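Local coordinates for Sqt1 (Chaetomium thermophilum, PDB 4ZOY), which probably acts as a WD40-repeat chaperone that captures a nascent ribosomal protein during translation, in the service of ribosome biogenesis, at residues A[267-279]-A[317-331]. Residues are numbered along the deposited sequence; the frame is centred on the assembly and turned at random.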
loop_
_atom_site.group_PDB
_atom_site.type_symbol
_atom_site.label_atom_id
_atom_site.label_comp_id
_atom_site.label_asym_id
_atom_site.label_seq_id
_atom_site.Cartn_x
_atom_site.Cartn_y
_atom_site.Cartn_z
ATOM N N GLY A 267 -7.215 10.884 1.672
ATOM C CA GLY A 267 -8.124 10.856 0.542
ATOM C C GLY A 267 -9.384 10.134 0.937
ATOM O O GLY A 267 -9.357 9.165 1.695
ATOM N N GLY A 268 -10.515 10.618 0.440
ATOM C CA GLY A 268 -11.767 10.028 0.850
ATOM C C GLY A 268 -12.893 10.154 -0.148
ATOM O O GLY A 268 -12.670 10.284 -1.341
ATOM N N ALA A 269 -14.109 10.110 0.378
ATOM C CA ALA A 269 -15.309 10.137 -0.446
ATOM C C ALA A 269 -15.415 11.414 -1.278
ATOM O O ALA A 269 -14.863 12.457 -0.922
ATOM C CB ALA A 269 -16.545 9.979 0.433
ATOM N N GLY A 270 -16.120 11.322 -2.405
ATOM C CA GLY A 270 -16.406 12.493 -3.214
ATOM C C GLY A 270 -15.211 13.088 -3.926
ATOM O O GLY A 270 -15.270 14.205 -4.444
ATOM N N GLY A 271 -14.110 12.349 -3.949
ATOM C CA GLY A 271 -12.897 12.837 -4.577
ATOM C C GLY A 271 -12.078 13.768 -3.693
ATOM O O GLY A 271 -11.139 14.398 -4.172
ATOM N N GLN A 272 -12.430 13.853 -2.413
ATOM C CA GLN A 272 -11.789 14.849 -1.558
ATOM C C GLN A 272 -10.428 14.401 -1.061
ATOM O O GLN A 272 -10.221 13.227 -0.731
ATOM C CB GLN A 272 -12.667 15.191 -0.366
ATOM C CG GLN A 272 -13.939 15.938 -0.752
ATOM C CD GLN A 272 -14.585 16.612 0.437
ATOM O OE1 GLN A 272 -14.079 17.619 0.945
ATOM N NE2 GLN A 272 -15.695 16.058 0.897
ATOM N N ILE A 273 -9.512 15.360 -1.034
ATOM C CA ILE A 273 -8.180 15.175 -0.487
ATOM C C ILE A 273 -7.903 16.322 0.473
ATOM O O ILE A 273 -8.216 17.470 0.170
ATOM C CB ILE A 273 -7.102 15.161 -1.582
ATOM C CG1 ILE A 273 -7.356 14.029 -2.575
ATOM C CG2 ILE A 273 -5.710 15.022 -0.959
ATOM C CD1 ILE A 273 -6.594 14.162 -3.852
ATOM N N LYS A 274 -7.339 16.017 1.636
ATOM C CA LYS A 274 -6.907 17.050 2.578
ATOM C C LYS A 274 -5.414 16.918 2.827
ATOM O O LYS A 274 -4.916 15.804 3.001
ATOM C CB LYS A 274 -7.660 16.947 3.906
ATOM C CG LYS A 274 -9.174 17.037 3.809
ATOM C CD LYS A 274 -9.607 18.469 3.569
ATOM C CE LYS A 274 -11.112 18.573 3.385
ATOM N NZ LYS A 274 -11.526 20.015 3.274
ATOM N N ILE A 275 -4.711 18.049 2.843
ATOM C CA ILE A 275 -3.281 18.102 3.153
ATOM C C ILE A 275 -3.114 18.706 4.546
ATOM O O ILE A 275 -3.579 19.819 4.790
ATOM C CB ILE A 275 -2.490 18.944 2.130
ATOM C CG1 ILE A 275 -2.824 18.505 0.700
ATOM C CG2 ILE A 275 -0.988 18.838 2.400
ATOM C CD1 ILE A 275 -2.535 17.029 0.401
ATOM N N VAL A 276 -2.457 17.973 5.446
ATOM C CA VAL A 276 -2.325 18.383 6.845
ATOM C C VAL A 276 -0.857 18.425 7.240
ATOM O O VAL A 276 -0.084 17.536 6.885
ATOM C CB VAL A 276 -3.087 17.427 7.785
ATOM C CG1 VAL A 276 -2.910 17.834 9.241
ATOM C CG2 VAL A 276 -4.567 17.399 7.432
ATOM N N GLY A 277 -0.459 19.467 7.965
ATOM C CA GLY A 277 0.922 19.572 8.402
ATOM C C GLY A 277 1.283 18.626 9.543
ATOM O O GLY A 277 0.458 18.329 10.413
ATOM N N LEU A 278 2.528 18.165 9.516
ATOM C CA LEU A 278 3.083 17.315 10.571
ATOM C C LEU A 278 4.258 18.011 11.228
ATOM O O LEU A 278 4.937 18.806 10.584
ATOM C CB LEU A 278 3.558 15.984 10.001
ATOM C CG LEU A 278 2.515 15.094 9.337
ATOM C CD1 LEU A 278 3.247 13.877 8.772
ATOM C CD2 LEU A 278 1.418 14.702 10.316
ATOM N N PRO A 279 4.526 17.691 12.500
ATOM C CA PRO A 279 5.766 18.194 13.099
ATOM C C PRO A 279 6.973 17.428 12.568
ATOM O O PRO A 279 6.861 16.242 12.270
ATOM C CB PRO A 279 5.556 17.929 14.589
ATOM C CG PRO A 279 4.749 16.661 14.602
ATOM C CD PRO A 279 3.787 16.811 13.424
ATOM N N ALA A 317 1.785 22.025 12.815
ATOM C CA ALA A 317 1.166 20.707 12.894
ATOM C C ALA A 317 -0.348 20.761 13.056
ATOM O O ALA A 317 -0.878 21.512 13.875
ATOM C CB ALA A 317 1.774 19.912 14.039
ATOM N N GLY A 318 -1.041 19.941 12.275
ATOM C CA GLY A 318 -2.462 19.754 12.448
ATOM C C GLY A 318 -3.331 20.760 11.721
ATOM O O GLY A 318 -4.551 20.716 11.834
ATOM N N THR A 319 -2.714 21.672 10.990
ATOM C CA THR A 319 -3.512 22.617 10.225
ATOM C C THR A 319 -3.705 22.098 8.809
ATOM O O THR A 319 -2.877 21.343 8.274
ATOM C CB THR A 319 -2.882 24.020 10.178
ATOM O OG1 THR A 319 -1.685 23.983 9.404
ATOM C CG2 THR A 319 -2.565 24.513 11.590
ATOM N N ILE A 320 -4.821 22.491 8.214
ATOM C CA ILE A 320 -5.128 22.123 6.845
ATOM C C ILE A 320 -4.431 23.082 5.897
ATOM O O ILE A 320 -4.736 24.282 5.877
ATOM C CB ILE A 320 -6.634 22.155 6.574
ATOM C CG1 ILE A 320 -7.405 21.405 7.664
ATOM C CG2 ILE A 320 -6.926 21.616 5.185
ATOM C CD1 ILE A 320 -7.060 19.953 7.782
ATOM N N LEU A 321 -3.546 22.577 5.076
ATOM C CA LEU A 321 -2.734 23.391 4.216
ATOM C C LEU A 321 -3.314 23.493 2.801
ATOM O O LEU A 321 -2.983 24.364 2.087
ATOM C CB LEU A 321 -1.323 22.808 4.143
ATOM C CG LEU A 321 -0.580 22.747 5.478
ATOM C CD1 LEU A 321 0.706 21.957 5.376
ATOM C CD2 LEU A 321 -0.281 24.137 5.995
ATOM N N ALA A 322 -4.133 22.526 2.446
ATOM C CA ALA A 322 -4.804 22.493 1.169
ATOM C C ALA A 322 -5.923 21.477 1.195
ATOM O O ALA A 322 -5.906 20.626 1.982
ATOM C CB ALA A 322 -3.840 22.187 0.049
ATOM N N SER A 323 -6.959 21.827 0.392
ATOM C CA SER A 323 -8.080 20.917 0.215
ATOM C C SER A 323 -8.300 20.763 -1.277
ATOM O O SER A 323 -8.229 21.739 -2.014
ATOM C CB SER A 323 -9.351 21.439 0.892
ATOM O OG SER A 323 -9.212 21.460 2.302
ATOM N N LEU A 324 -8.549 19.583 -1.664
ATOM C CA LEU A 324 -8.744 19.247 -3.056
ATOM C C LEU A 324 -9.918 18.394 -3.444
ATOM O O LEU A 324 -10.200 17.412 -2.874
ATOM C CB LEU A 324 -7.492 18.567 -3.649
ATOM C CG LEU A 324 -6.140 19.128 -3.244
ATOM C CD1 LEU A 324 -5.011 18.154 -3.533
ATOM C CD2 LEU A 324 -5.878 20.390 -3.993
ATOM N N GLN A 325 -10.527 18.777 -4.550
ATOM C CA GLN A 325 -11.635 18.032 -5.079
ATOM C C GLN A 325 -12.001 18.250 -6.515
ATOM O O GLN A 325 -12.958 19.065 -6.890
ATOM C CB GLN A 325 -12.883 18.252 -4.202
ATOM C CG GLN A 325 -14.066 17.333 -4.460
ATOM C CD GLN A 325 -15.300 17.664 -3.642
ATOM O OE1 GLN A 325 -15.453 18.735 -3.116
ATOM N NE2 GLN A 325 -16.168 16.717 -3.525
ATOM N N ILE A 326 -11.119 17.555 -7.238
ATOM C CA ILE A 326 -11.075 17.495 -8.676
ATOM C C ILE A 326 -11.706 16.244 -9.174
ATOM O O ILE A 326 -12.274 16.219 -10.114
ATOM C CB ILE A 326 -9.590 17.458 -9.154
ATOM C CG1 ILE A 326 -8.834 18.713 -8.772
ATOM C CG2 ILE A 326 -9.462 17.214 -10.648
ATOM C CD1 ILE A 326 -9.405 20.001 -9.322
ATOM N N GLN A 327 -11.525 15.160 -8.518
ATOM C CA GLN A 327 -12.153 13.917 -8.930
ATOM C C GLN A 327 -13.533 13.765 -8.303
ATOM O O GLN A 327 -13.936 14.591 -7.485
ATOM C CB GLN A 327 -11.229 12.752 -8.570
ATOM C CG GLN A 327 -9.904 12.877 -9.288
ATOM C CD GLN A 327 -8.770 12.195 -8.560
ATOM O OE1 GLN A 327 -8.301 12.684 -7.538
ATOM N NE2 GLN A 327 -8.310 11.064 -9.095
ATOM N N SER A 328 -14.270 12.725 -8.692
ATOM C CA SER A 328 -15.703 12.691 -8.377
ATOM C C SER A 328 -16.127 11.568 -7.441
ATOM O O SER A 328 -17.285 11.506 -7.032
ATOM C CB SER A 328 -16.519 12.595 -9.675
ATOM O OG SER A 328 -16.353 11.325 -10.299
ATOM N N ASP A 329 -15.206 10.675 -7.101
ATOM C CA ASP A 329 -15.550 9.537 -6.266
ATOM C C ASP A 329 -14.342 9.206 -5.386
ATOM O O ASP A 329 -13.286 9.832 -5.529
ATOM C CB ASP A 329 -15.973 8.342 -7.141
ATOM C CG ASP A 329 -16.918 7.374 -6.433
ATOM O OD1 ASP A 329 -16.976 7.333 -5.188
ATOM O OD2 ASP A 329 -17.606 6.613 -7.154
ATOM N N ASN A 330 -14.519 8.230 -4.500
ATOM C CA ASN A 330 -13.530 7.867 -3.484
ATOM C C ASN A 330 -12.088 7.912 -3.968
ATOM O O ASN A 330 -11.742 7.355 -5.017
ATOM C CB ASN A 330 -13.811 6.461 -2.955
ATOM C CG ASN A 330 -15.129 6.354 -2.201
ATOM O OD1 ASN A 330 -15.883 7.318 -2.090
ATOM N ND2 ASN A 330 -15.406 5.164 -1.672
ATOM N N ILE A 331 -11.237 8.584 -3.195
ATOM C CA ILE A 331 -9.808 8.516 -3.442
ATOM C C ILE A 331 -9.280 7.263 -2.753
ATOM O O ILE A 331 -9.167 7.211 -1.529
ATOM C CB ILE A 331 -9.076 9.757 -2.932
ATOM C CG1 ILE A 331 -9.644 11.026 -3.597
ATOM C CG2 ILE A 331 -7.567 9.597 -3.171
ATOM C CD1 ILE A 331 -9.670 10.985 -5.121
HETATM O O HOH W 1 -17.846 9.289 -3.258
HETATM O O HOH W 2 -9.582 14.955 -6.374
HETATM O O HOH W 3 -11.635 18.630 -0.212
#
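A bend at chi2 of Lys-274 (-75°) and a Ser-323 OG set beside its own backbone N (chi1 -67°) bring ammonium and hydroxyl together: in this one of two serine conformers, Lys-274 NZ donates to Ser-323 OG at 2.9 Å. The two residues form a non-hydrogen-bonded pair between strands 273-277 and 320-324, the third and outermost strands of one four-stranded antiparallel blade of the WD40 beta-propeller. NZ also donates to the carbonyl O of Arg-245, so an alanine at Lys-274 would probably leave that oxygen, and the serine hydroxyl in this conformer, without their shared donor. On the same face Val-276 meets Ile-320 obliquely, CG2 lying 3.6 Å from CD1. The other face carries Ile-273, whose CB lies 4.0 Å from Leu-324 CB, and Ile-275, packed through CG1 on the CB of Ala-322; both isoleucines also touch strand 342-347 of the following blade. Ile-273 and Leu-324 exchange two backbone bonds. Further along, Ile-275 N donates to Ala-322 O while Ile-275 O accepts from Leu-321 N, and this one-residue shift before Val-276 pairs with Ile-320 is a beta bulge.

Beyond Leu-324 the chain leaves the outer strand and crosses to the next blade, passing the turn 269-272. Gly-271 faces this crossing, where a CB would collide with Gln-327 O. Water bridges Gly-271 O to Gln-327 N and OE1, Gln-327 NE2 donates to Ala-345 O, and Ile-331 N bonds to Gly-268 O at 2.9 Å. The extended Gln-325 lays its amide over Gln-272 CG, the two amide planes stacked 19° apart. From there Gln-325 NE2 donates to Gly-270 O at 2.8 Å, the acceptor lying close to the amide plane.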